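Local atomic coordinates of putative acetamidase/formamidase (Yersinia enterocolitica subsp. palearctica serotype O:3, PDB entry 5UBU), a protein that probably hydrolyses carbon-nitrogen bonds other than peptide bonds in linear amides. Residues B[104-109]-B[197-202]. Sequence-based numbering, arbitrary orientation.
Sequences VYIESM and PDIGPG
Gly202 N donates to Ile106 O at 3.0 Å. Both the N-H...O angle (162°) and the C=O...N angle (162°) are close to straight. The same carbonyl oxygen takes a CA-H...O contact from Pro201 CA at 3.4 Å, so two successive residues of the loop converge on it. Ile106 meets the rest of the loop with its side chain: CB lies 3.6 Å from Gly200 O, CG2 packs against the Pro201 ring, and CD1 reaches Ile199 CG2 at 3.9 Å. With CG1 set beside the backbone N (chi1 -56°) and the chain extended beyond it, CD1 also arrives at Ile199 O, 3.5 Å away. The loop leads into strand 203-208, which runs antiparallel beside strand 101-111 and continues the pairing through Ser203 and Thr205. Selenium of Met109, a selenomethionine, touches Pro201 CD at 4.0 Å, the two side chains crossing at about a right angle. Tyr105 CE1 comes within 3.8 Å of Gly202 CA. Ile199 centres an inverse gamma turn upstream. Within strand 101-111, Glu107 and Ser108 both face Thr242 of the neighbouring antiparallel strand 239-248, a classic beta bulge, while Glu107 OE1 forms a salt bridge with Arg55 NE.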
loop_
_atom_site.group_PDB
_atom_site.type_symbol
_atom_site.label_atom_id
_atom_site.label_comp_id
_atom_site.label_asym_id
_atom_site.label_seq_id
_atom_site.Cartn_x
_atom_site.Cartn_y
_atom_site.Cartn_z
ATOM N N VAL B 104 18.759 -19.636 16.787
ATOM C CA VAL B 104 20.020 -18.900 16.816
ATOM C C VAL B 104 20.034 -17.950 18.002
ATOM O O VAL B 104 19.341 -16.932 18.004
ATOM C CB VAL B 104 20.240 -18.094 15.517
ATOM C CG1 VAL B 104 21.578 -17.362 15.564
ATOM C CG2 VAL B 104 20.173 -19.010 14.305
ATOM N N TYR B 105 20.817 -18.295 19.017
ATOM C CA TYR B 105 20.952 -17.458 20.201
ATOM C C TYR B 105 22.207 -16.613 20.071
ATOM O O TYR B 105 23.294 -17.145 19.959
ATOM C CB TYR B 105 20.984 -18.300 21.486
ATOM C CG TYR B 105 21.357 -17.499 22.706
ATOM C CD1 TYR B 105 20.555 -16.449 23.136
ATOM C CD2 TYR B 105 22.494 -17.803 23.452
ATOM C CE1 TYR B 105 20.894 -15.686 24.247
ATOM C CE2 TYR B 105 22.833 -17.053 24.579
ATOM C CZ TYR B 105 22.028 -15.996 24.964
ATOM O OH TYR B 105 22.342 -15.239 26.063
ATOM N N ILE B 106 22.049 -15.293 20.070
ATOM C CA ILE B 106 23.190 -14.390 19.961
ATOM C C ILE B 106 23.712 -14.126 21.377
ATOM O O ILE B 106 22.979 -13.618 22.225
ATOM C CB ILE B 106 22.804 -13.074 19.261
ATOM C CG1 ILE B 106 22.197 -13.370 17.875
ATOM C CG2 ILE B 106 24.026 -12.171 19.136
ATOM C CD1 ILE B 106 21.646 -12.151 17.159
ATOM N N GLU B 107 24.964 -14.494 21.635
ATOM C CA GLU B 107 25.546 -14.299 22.958
ATOM C C GLU B 107 26.121 -12.916 23.126
ATOM O O GLU B 107 25.884 -12.257 24.143
ATOM C CB GLU B 107 26.685 -15.287 23.226
ATOM C CG GLU B 107 26.303 -16.753 23.270
ATOM C CD GLU B 107 27.472 -17.632 23.647
ATOM O OE1 GLU B 107 27.337 -18.878 23.586
ATOM O OE2 GLU B 107 28.542 -17.080 23.987
ATOM N N SER B 108 26.900 -12.502 22.127
ATOM C CA SER B 108 27.582 -11.225 22.157
ATOM C C SER B 108 27.966 -10.712 20.775
ATOM O O SER B 108 28.052 -11.477 19.808
ATOM C CB SER B 108 28.848 -11.369 22.997
ATOM O OG SER B 108 29.679 -12.390 22.472
HETATM N N MSE B 109 28.205 -9.403 20.710
HETATM C CA MSE B 109 28.585 -8.721 19.479
HETATM C C MSE B 109 29.537 -7.617 19.847
HETATM O O MSE B 109 29.180 -6.709 20.600
HETATM C CB MSE B 109 27.347 -8.145 18.801
HETATM C CG MSE B 109 26.455 -9.230 18.218
HETATM SE SE MSE B 109 24.942 -8.402 17.275
HETATM C CE MSE B 109 25.926 -7.607 15.769
ATOM N N PRO B 197 15.798 -4.339 15.332
ATOM C CA PRO B 197 16.718 -4.009 16.442
ATOM C C PRO B 197 16.790 -5.012 17.584
ATOM O O PRO B 197 17.814 -5.087 18.264
ATOM C CB PRO B 197 16.165 -2.691 16.984
ATOM C CG PRO B 197 15.452 -2.083 15.837
ATOM C CD PRO B 197 14.899 -3.212 15.021
ATOM N N ASP B 198 15.719 -5.770 17.788
ATOM C CA ASP B 198 15.641 -6.753 18.880
ATOM C C ASP B 198 16.488 -8.017 18.689
ATOM O O ASP B 198 16.742 -8.739 19.653
ATOM C CB ASP B 198 14.183 -7.152 19.077
ATOM C CG ASP B 198 13.298 -5.973 19.388
ATOM O OD1 ASP B 198 13.292 -5.498 20.536
ATOM O OD2 ASP B 198 12.568 -5.550 18.486
ATOM N N ILE B 199 16.927 -8.275 17.462
ATOM C CA ILE B 199 17.732 -9.456 17.148
ATOM C C ILE B 199 19.211 -9.200 17.467
ATOM O O ILE B 199 20.061 -9.113 16.581
ATOM C CB ILE B 199 17.502 -9.887 15.678
ATOM C CG1 ILE B 199 16.022 -10.236 15.504
ATOM C CG2 ILE B 199 18.365 -11.093 15.302
ATOM C CD1 ILE B 199 15.627 -10.560 14.086
ATOM N N GLY B 200 19.494 -9.082 18.761
ATOM C CA GLY B 200 20.852 -8.843 19.252
ATOM C C GLY B 200 21.166 -9.745 20.437
ATOM O O GLY B 200 20.444 -10.714 20.697
ATOM N N PRO B 201 22.258 -9.437 21.162
ATOM C CA PRO B 201 22.636 -10.222 22.336
ATOM C C PRO B 201 21.458 -10.404 23.272
ATOM O O PRO B 201 20.754 -9.446 23.560
ATOM C CB PRO B 201 23.725 -9.380 22.983
ATOM C CG PRO B 201 24.348 -8.655 21.839
ATOM C CD PRO B 201 23.253 -8.392 20.852
ATOM N N GLY B 202 21.235 -11.639 23.707
ATOM C CA GLY B 202 20.123 -11.964 24.596
ATOM C C GLY B 202 18.844 -12.352 23.878
ATOM O O GLY B 202 17.802 -12.479 24.519
#